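Local coordinates for putative hydroxymethylglutaryl-CoA synthase (Streptococcus mutans, PDB 3SQZ), which probably catalyses the condensation of acetyl-CoA with acetoacetyl-CoA to give hydroxymethylglutaryl-CoA, and is held here in complex with coenzyme A, at residues Thr45-Val50 and Gln187-Ile192; Leu72-Ser77 and Tyr304-Gly309; Asp173-Gly178 and Asn310-Ser315. All coordinates share one frame; numbering follows the deposited sequence.

Overall arrangement
From the N terminus, the chain leaves the large mixed sheet at the end of strand 37-45, where contact 1 later brings strand 188-198 alongside it. Residues 72-77, which lead into edge strand 75-78 of a small three-stranded sheet, wait until 304-309 for contact 2. Strand 166-175 enters before contact 1 has closed and finds its partner, 310-315, last of all in contact 3. All three loops therefore cross one another. Contacts 1 and 2 meet at Ser46 and Ser77, contacts 1 and 3 share the pairing of strands 166-175 and 188-198, and contacts 2 and 3 join end to end between Gly309 and Asn310, tying both sheets to the coenzyme A pocket.

Contact 1 of 3, residues Thr45-Val50 and Gln187-Ile192; sequences TSSQYV and QGAGSI
Thr45 and Ser191 form an antiparallel, hydrogen-bonded pair, where strand 37-45 runs beside strand 188-198. The amide of Thr45 donates to Ser191 O (N to O 3.0 Å, 166° at the hydrogen), and Ser191 N returns the bond to Thr45 O at 2.9 Å. This closed ring of two backbone bonds is the one regular rung between these segments.

One side chain then takes over from the backbone. Ser46 OG donates to Ala189 O at 2.7 Å, coming in tilted by 31° from the plane of that carbonyl. Its hydroxyl swings opposite to its own N (chi1 -169°), which brings OG alongside the neighbouring strand. The same oxygen is hydrogen-bonded to Ser77 OG, so Ser46 stands between two parts of the fold.

The remaining contacts are packing. The backbones lie close at Gly190: Ser46 CA and Gly190 CA are 4.1 Å apart, and Thr45 O lies 3.3 Å from Gly190 CA. Beyond them the methyl CB of Ala189 touches Ser47 OG at 4.0 Å, a loose van der Waals approach; the hydroxyl itself is hydrogen-bonded to Ile78 O.

Around this seam, the side chains of Thr45 and Ser191 share one face of the large sheet of the thiolase fold, and helix 85-94 packs on it: Leu88 meets both residues, Ser92 touches Thr45, and its hydroxyl is hydrogen-bonded to Ser191 OG. On its other edge strand 188-198 pairs with 166-175, while the chain beyond Ser47 turns away into strand 49-52 of the small sheet, next to strand 75-78.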
# COMPACT_ATOMS: atom_id res chain seq x y z
N THR A 45 1.79 9.01 1.26
CA THR A 45 2.88 9.74 0.60
C THR A 45 3.36 8.92 -0.59
O THR A 45 3.52 7.71 -0.47
CB THR A 45 4.08 9.98 1.58
OG1 THR A 45 3.67 10.84 2.65
CG2 THR A 45 5.29 10.61 0.87
N SER A 46 3.62 9.56 -1.72
CA SER A 46 4.31 8.91 -2.81
C SER A 46 5.58 9.69 -3.12
O SER A 46 5.91 10.65 -2.42
CB SER A 46 3.40 8.75 -4.03
OG SER A 46 3.99 7.90 -4.99
N SER A 47 6.32 9.26 -4.14
CA SER A 47 7.52 9.96 -4.55
C SER A 47 7.15 11.19 -5.38
O SER A 47 5.98 11.46 -5.67
CB SER A 47 8.42 9.02 -5.34
OG SER A 47 7.68 8.43 -6.39
N GLN A 48 8.17 11.96 -5.76
CA GLN A 48 7.96 13.26 -6.38
C GLN A 48 8.06 13.24 -7.90
O GLN A 48 8.00 14.29 -8.54
CB GLN A 48 8.95 14.28 -5.81
CG GLN A 48 8.95 14.38 -4.29
CD GLN A 48 7.60 14.76 -3.71
OE1 GLN A 48 7.13 14.15 -2.75
NE2 GLN A 48 6.99 15.79 -4.28
N TYR A 49 8.21 12.05 -8.48
CA TYR A 49 8.39 11.88 -9.92
C TYR A 49 7.36 10.90 -10.46
O TYR A 49 6.88 10.02 -9.74
CB TYR A 49 9.78 11.33 -10.24
CG TYR A 49 10.92 12.20 -9.78
CD1 TYR A 49 11.42 13.22 -10.58
CD2 TYR A 49 11.52 11.97 -8.55
CE1 TYR A 49 12.48 14.00 -10.16
CE2 TYR A 49 12.58 12.75 -8.12
CZ TYR A 49 13.06 13.76 -8.92
OH TYR A 49 14.12 14.52 -8.48
N VAL A 50 7.05 11.03 -11.75
CA VAL A 50 6.08 10.16 -12.39
C VAL A 50 6.57 9.75 -13.77
O VAL A 50 7.19 10.53 -14.48
CB VAL A 50 4.68 10.86 -12.48
CG1 VAL A 50 4.75 12.18 -13.26
CG2 VAL A 50 3.64 9.92 -13.07
N GLN A 187 5.34 -1.13 -11.97
CA GLN A 187 6.19 -0.52 -10.95
C GLN A 187 5.41 0.57 -10.20
O GLN A 187 4.25 0.84 -10.51
CB GLN A 187 7.47 -0.00 -11.61
CG GLN A 187 8.34 -1.17 -12.05
CD GLN A 187 9.61 -0.81 -12.80
OE1 GLN A 187 10.62 -1.49 -12.65
NE2 GLN A 187 9.56 0.23 -13.63
N GLY A 188 6.03 1.16 -9.18
CA GLY A 188 5.39 2.21 -8.40
C GLY A 188 6.10 2.43 -7.09
O GLY A 188 7.10 1.77 -6.78
N ALA A 189 5.59 3.37 -6.30
CA ALA A 189 6.22 3.70 -5.02
C ALA A 189 5.22 4.44 -4.15
O ALA A 189 4.49 5.31 -4.64
CB ALA A 189 7.44 4.57 -5.24
N GLY A 190 5.19 4.12 -2.86
CA GLY A 190 4.34 4.87 -1.95
C GLY A 190 4.22 4.20 -0.60
O GLY A 190 4.64 3.06 -0.41
N SER A 191 3.64 4.94 0.34
CA SER A 191 3.41 4.43 1.68
C SER A 191 2.08 4.91 2.20
O SER A 191 1.74 6.09 2.09
CB SER A 191 4.50 4.90 2.65
OG SER A 191 4.21 4.48 3.98
N ILE A 192 1.34 3.99 2.81
CA ILE A 192 0.15 4.27 3.59
C ILE A 192 0.50 4.21 5.07
O ILE A 192 1.19 3.29 5.51
CB ILE A 192 -0.95 3.22 3.28
CG1 ILE A 192 -1.54 3.46 1.89
CG2 ILE A 192 -2.02 3.21 4.37
CD1 ILE A 192 -2.55 4.59 1.81

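Contact 2 of 3, residues Leu72-Ser77 and Tyr304-Gly309; sequences LLNALS and YSKQIG
The amide groups of Asn74 and Gln307 cross at a slant, their planes 46° apart. Gln307 NE2 donates to Asn74 OD1 at 3.0 Å, on a lone pair in the Asn74 carbonyl plane, though the oxygen sits somewhat out of the Gln307 amide plane. The bond is bent, 134° at the hydrogen. Gln307 starts out away from Asn74; the bend at its chi2 (-53°) folds the chain back and brings the amide within reach, with OE1 and NE2 both near Asn74 CB.

Behind this polar clasp, the short helix 305-308 of this thiolase-fold enzyme ends against strand 75-78, the edge of a three-stranded sheet. Carbonyls at the helix end are taken up by backbone amides of the strand and the turn before it. Lys306 O accepts two bonds, from Asn74 N at 2.8 Å and Ala75 N at 3.1 Å. Farther along, Ser77 N donates to Ile308 O at 2.9 Å from above the carbonyl plane, and that oxygen also receives a CA-H...O contact from Leu76. Gly309, with positive phi, then carries the chain out of the helix.

Van der Waals contacts flank these bonds. Leu73 CD2 lies 3.4 Å from Ser305 O, and Leu76 CD2 packs on Gly309 CA at 3.8 Å, while Pro271 of helix 271-279 lies against Leu72, Leu73 and Lys306. The extended chain of Lys306 passes over the backbone carbonyl of Leu72; its CG sits 3.3 Å from Leu72 O, a buried oxygen that has no hydrogen-bonding partner in the model.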
# COMPACT_ATOMS: atom_id res chain seq x y z
N LEU A 72 -5.05 -1.07 -17.23
CA LEU A 72 -5.77 0.04 -16.61
C LEU A 72 -4.83 0.93 -15.78
O LEU A 72 -5.15 1.31 -14.65
CB LEU A 72 -6.97 -0.44 -15.79
CG LEU A 72 -8.07 -1.13 -16.60
CD1 LEU A 72 -9.09 -1.77 -15.67
CD2 LEU A 72 -8.76 -0.17 -17.56
N LEU A 73 -3.68 1.26 -16.36
CA LEU A 73 -2.71 2.16 -15.74
C LEU A 73 -2.43 3.36 -16.63
O LEU A 73 -2.24 3.21 -17.84
CB LEU A 73 -1.39 1.43 -15.46
CG LEU A 73 -1.37 0.48 -14.27
CD1 LEU A 73 -0.07 -0.32 -14.26
CD2 LEU A 73 -1.52 1.25 -12.97
N ASN A 74 -2.39 4.53 -16.02
CA ASN A 74 -2.06 5.77 -16.72
C ASN A 74 -0.63 6.24 -16.46
O ASN A 74 0.03 6.77 -17.35
CB ASN A 74 -3.02 6.89 -16.32
CG ASN A 74 -4.45 6.57 -16.67
OD1 ASN A 74 -5.38 6.98 -15.97
ND2 ASN A 74 -4.65 5.85 -17.76
N ALA A 75 -0.16 6.05 -15.23
CA ALA A 75 1.13 6.58 -14.81
C ALA A 75 1.59 5.85 -13.57
O ALA A 75 0.78 5.25 -12.86
CB ALA A 75 1.02 8.09 -14.54
N LEU A 76 2.89 5.92 -13.30
CA LEU A 76 3.53 5.22 -12.18
C LEU A 76 4.40 6.19 -11.40
O LEU A 76 5.15 6.94 -12.03
CB LEU A 76 4.47 4.13 -12.71
CG LEU A 76 3.98 3.20 -13.81
CD1 LEU A 76 5.12 2.27 -14.24
CD2 LEU A 76 2.79 2.40 -13.34
N SER A 77 4.40 6.13 -10.07
CA SER A 77 5.35 6.90 -9.29
C SER A 77 6.74 6.29 -9.37
O SER A 77 6.90 5.07 -9.27
CB SER A 77 4.94 6.96 -7.82
OG SER A 77 3.75 7.72 -7.68
N TYR A 304 -6.74 6.14 -7.63
CA TYR A 304 -5.38 6.54 -7.28
C TYR A 304 -4.34 5.59 -7.88
O TYR A 304 -3.31 6.03 -8.40
CB TYR A 304 -5.19 6.66 -5.77
CG TYR A 304 -6.02 7.75 -5.12
CD1 TYR A 304 -6.58 8.78 -5.86
CD2 TYR A 304 -6.24 7.73 -3.75
CE1 TYR A 304 -7.34 9.77 -5.25
CE2 TYR A 304 -6.99 8.71 -3.13
CZ TYR A 304 -7.55 9.72 -3.89
OH TYR A 304 -8.31 10.70 -3.30
N SER A 305 -4.62 4.29 -7.83
CA SER A 305 -3.68 3.32 -8.35
C SER A 305 -3.39 3.52 -9.84
O SER A 305 -2.28 3.27 -10.30
CB SER A 305 -4.20 1.91 -8.05
OG SER A 305 -4.16 1.69 -6.64
N LYS A 306 -4.39 3.98 -10.59
CA LYS A 306 -4.19 4.28 -12.01
C LYS A 306 -3.10 5.32 -12.25
O LYS A 306 -2.54 5.38 -13.35
CB LYS A 306 -5.48 4.79 -12.65
CG LYS A 306 -6.53 3.72 -12.84
CD LYS A 306 -7.71 4.25 -13.64
CE LYS A 306 -8.72 3.16 -13.93
NZ LYS A 306 -9.91 3.66 -14.66
N GLN A 307 -2.84 6.16 -11.25
CA GLN A 307 -1.86 7.24 -11.37
C GLN A 307 -0.53 6.93 -10.68
O GLN A 307 0.44 7.65 -10.89
CB GLN A 307 -2.41 8.53 -10.76
CG GLN A 307 -3.75 8.98 -11.32
CD GLN A 307 -3.74 9.06 -12.82
OE1 GLN A 307 -2.85 9.68 -13.41
NE2 GLN A 307 -4.72 8.43 -13.44
N ILE A 308 -0.52 5.92 -9.81
CA ILE A 308 0.60 5.64 -8.92
C ILE A 308 1.31 4.32 -9.23
O ILE A 308 2.53 4.21 -9.07
CB ILE A 308 0.11 5.62 -7.45
CG1 ILE A 308 -0.27 7.05 -7.05
CG2 ILE A 308 1.15 5.01 -6.50
CD1 ILE A 308 -1.15 7.13 -5.85
N GLY A 309 0.56 3.32 -9.69
CA GLY A 309 1.14 2.02 -9.92
C GLY A 309 1.08 1.14 -8.69
O GLY A 309 0.30 1.37 -7.77

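Contact 3 of 3, residues Asp173-Gly178 and Asn310-Ser315; sequences DIAKYG and NIYTGS. With COA (coenzyme A), chain D.
Tyr177 and Tyr312 approach from opposite directions: Tyr312 OH lies over one face of the Tyr177 ring, and Tyr177 OH sits at the edge of the Tyr312 ring, in its plane. Tyr177 OH donates to O5P of coenzyme A at 2.6 Å, in the plane of its ring, and is also 3.1 Å from Asn310 ND2. The Tyr312 ring rests on Ala175, whose CB is 3.7 Å from the ring centroid in a CH-pi contact over the face. A water at the edge of this ring, in its plane, bridges Tyr312 OH (2.8 Å from the water) to Lys176 N.

Also in direct contact, Asp173 grips the loop through OD1, which accepts from Thr313 OG1 at 2.7 Å and from Thr313 N at 3.0 Å, the two donors arriving from opposite faces of the carboxylate plane. Thr313 OG1 lies between its own N and carbonyl carbon (chi1 60°), which lets hydroxyl and amide reach the same oxygen.

One shell out, OD2 is bonded to Glu113 N, Thr112 OG1 and Ser114 OG, tying the loop to the backbone of Glu113, a predicted active-site residue. Asn310 OD1 accepts from Tyr312 N at 2.9 Å, while Gln187 OE1 holds Tyr177 N. An Asx turn at Asn310 thus packs against strand 166-175 and the following Tyr177, which lines the coenzyme A pocket; Tyr177 and Asn310 are predicted HMG-CoA-binding residues of this thiolase-fold enzyme.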
# COMPACT_ATOMS: atom_id res chain seq x y z
N ASP A 173 6.52 0.70 0.26
CA ASP A 173 7.19 -0.15 -0.71
C ASP A 173 7.53 0.61 -1.98
O ASP A 173 6.88 1.61 -2.33
CB ASP A 173 6.31 -1.36 -1.08
CG ASP A 173 6.53 -2.56 -0.17
OD1 ASP A 173 5.54 -3.04 0.42
OD2 ASP A 173 7.68 -3.04 -0.09
N ILE A 174 8.55 0.10 -2.67
CA ILE A 174 8.91 0.55 -4.00
C ILE A 174 8.92 -0.68 -4.89
O ILE A 174 9.75 -1.58 -4.71
CB ILE A 174 10.27 1.26 -4.00
CG1 ILE A 174 10.17 2.54 -3.17
CG2 ILE A 174 10.71 1.57 -5.42
CD1 ILE A 174 11.50 3.17 -2.86
N ALA A 175 7.99 -0.72 -5.83
CA ALA A 175 7.85 -1.85 -6.74
C ALA A 175 8.75 -1.61 -7.94
O ALA A 175 8.52 -0.71 -8.74
CB ALA A 175 6.41 -2.04 -7.15
N LYS A 176 9.79 -2.44 -8.04
CA LYS A 176 10.87 -2.25 -8.99
C LYS A 176 11.13 -3.61 -9.65
O LYS A 176 11.55 -4.55 -8.96
CB LYS A 176 12.10 -1.74 -8.23
CG LYS A 176 13.32 -1.43 -9.07
CD LYS A 176 14.43 -0.78 -8.25
CE LYS A 176 14.00 0.59 -7.72
NZ LYS A 176 15.08 1.26 -6.94
N TYR A 177 10.89 -3.71 -10.95
CA TYR A 177 10.92 -5.00 -11.64
C TYR A 177 12.06 -5.13 -12.63
O TYR A 177 12.51 -6.24 -12.90
CB TYR A 177 9.61 -5.26 -12.37
CG TYR A 177 8.42 -5.60 -11.51
CD1 TYR A 177 7.97 -6.92 -11.39
CD2 TYR A 177 7.71 -4.61 -10.85
CE1 TYR A 177 6.85 -7.22 -10.64
CE2 TYR A 177 6.60 -4.90 -10.09
CZ TYR A 177 6.17 -6.21 -9.99
OH TYR A 177 5.05 -6.47 -9.23
N GLY A 178 12.50 -4.01 -13.20
CA GLY A 178 13.62 -4.02 -14.13
C GLY A 178 13.28 -3.59 -15.54
O GLY A 178 12.18 -3.83 -16.05
N ASN A 310 1.92 0.11 -8.69
CA ASN A 310 1.96 -0.89 -7.63
C ASN A 310 2.77 -0.38 -6.45
O ASN A 310 3.91 0.06 -6.62
CB ASN A 310 2.62 -2.14 -8.23
CG ASN A 310 2.54 -3.36 -7.35
OD1 ASN A 310 2.00 -3.33 -6.24
ND2 ASN A 310 3.06 -4.47 -7.87
N ILE A 311 2.20 -0.46 -5.25
CA ILE A 311 2.94 -0.12 -4.04
C ILE A 311 2.97 -1.29 -3.06
O ILE A 311 3.14 -1.11 -1.85
CB ILE A 311 2.47 1.21 -3.38
CG1 ILE A 311 1.06 1.10 -2.77
CG2 ILE A 311 2.56 2.35 -4.40
CD1 ILE A 311 0.71 2.28 -1.88
N TYR A 312 2.85 -2.50 -3.61
CA TYR A 312 2.98 -3.72 -2.82
C TYR A 312 2.10 -3.70 -1.56
O TYR A 312 0.86 -3.67 -1.68
CB TYR A 312 4.45 -4.05 -2.52
CG TYR A 312 5.35 -4.43 -3.70
CD1 TYR A 312 4.86 -5.06 -4.84
CD2 TYR A 312 6.72 -4.20 -3.62
CE1 TYR A 312 5.72 -5.44 -5.88
CE2 TYR A 312 7.58 -4.57 -4.62
CZ TYR A 312 7.08 -5.19 -5.75
OH TYR A 312 7.93 -5.57 -6.77
N THR A 313 2.70 -3.71 -0.36
CA THR A 313 1.90 -3.81 0.87
C THR A 313 0.82 -2.74 1.00
O THR A 313 -0.23 -2.99 1.58
CB THR A 313 2.78 -3.75 2.15
OG1 THR A 313 3.51 -2.51 2.19
CG2 THR A 313 3.73 -4.95 2.24
N GLY A 314 1.08 -1.55 0.49
CA GLY A 314 0.13 -0.48 0.66
C GLY A 314 -1.02 -0.48 -0.33
O GLY A 314 -1.96 0.30 -0.18
N SER A 315 -0.99 -1.35 -1.34
CA SER A 315 -1.91 -1.18 -2.46
C SER A 315 -3.38 -1.36 -2.09
O SER A 315 -4.22 -0.58 -2.52
CB SER A 315 -1.52 -2.08 -3.62
OG SER A 315 -1.72 -3.44 -3.28
N1A COA D . -5.18 -3.35 -26.11
C2A COA D . -5.80 -3.70 -24.97
N3A COA D . -5.25 -4.66 -24.14
C4A COA D . -4.07 -5.25 -24.49
C5A COA D . -3.42 -4.89 -25.67
C6A COA D . -3.96 -3.96 -26.47
N6A COA D . -3.30 -3.58 -27.69
N7A COA D . -2.27 -5.63 -25.77
C8A COA D . -2.18 -6.43 -24.70
N9A COA D . -3.34 -6.18 -23.91
C1B COA D . -3.59 -6.73 -22.59
C2B COA D . -4.27 -8.10 -22.29
O2B COA D . -5.04 -8.86 -23.10
C3B COA D . -4.30 -8.08 -20.77
O3B COA D . -5.43 -8.08 -20.00
P3B COA D . -6.28 -9.36 -19.77
O7A COA D . -5.53 -10.29 -18.75
O8A COA D . -7.62 -8.83 -19.16
O9A COA D . -6.51 -10.06 -21.09
C4B COA D . -3.06 -7.34 -20.45
O4B COA D . -3.18 -6.18 -21.30
C5B COA D . -1.77 -7.95 -20.03
O5B COA D . -1.31 -8.62 -21.17
P1A COA D . 0.04 -9.44 -21.12
O1A COA D . -0.03 -10.53 -19.98
O2A COA D . 0.30 -10.07 -22.47
O3A COA D . 1.17 -8.37 -20.76
P2A COA D . 2.61 -8.74 -20.19
O4A COA D . 3.12 -10.11 -20.77
O5A COA D . 3.58 -7.64 -20.53
O6A COA D . 2.50 -8.88 -18.60
CBP COA D . 1.71 -8.42 -16.35
CCP COA D . 1.56 -8.18 -17.83
CDP COA D . 1.47 -9.87 -16.07
CEP COA D . 0.70 -7.60 -15.58
CAP COA D . 3.10 -8.02 -15.96
OAP COA D . 3.26 -6.66 -15.96
C9P COA D . 3.54 -8.62 -14.64
O9P COA D . 3.87 -9.80 -14.53
N8P COA D . 3.61 -7.69 -13.51
C7P COA D . 3.86 -8.16 -12.16
C6P COA D . 2.69 -8.90 -11.54
C5P COA D . 2.90 -9.26 -10.07
O5P COA D . 3.70 -8.66 -9.39
N4P COA D . 2.07 -10.28 -9.49
C3P COA D . 2.18 -10.57 -8.05
C2P COA D . 1.02 -10.18 -7.19
S1P COA D . -0.58 -10.62 -7.79
O HOH W 1 10.53 -4.73 -6.33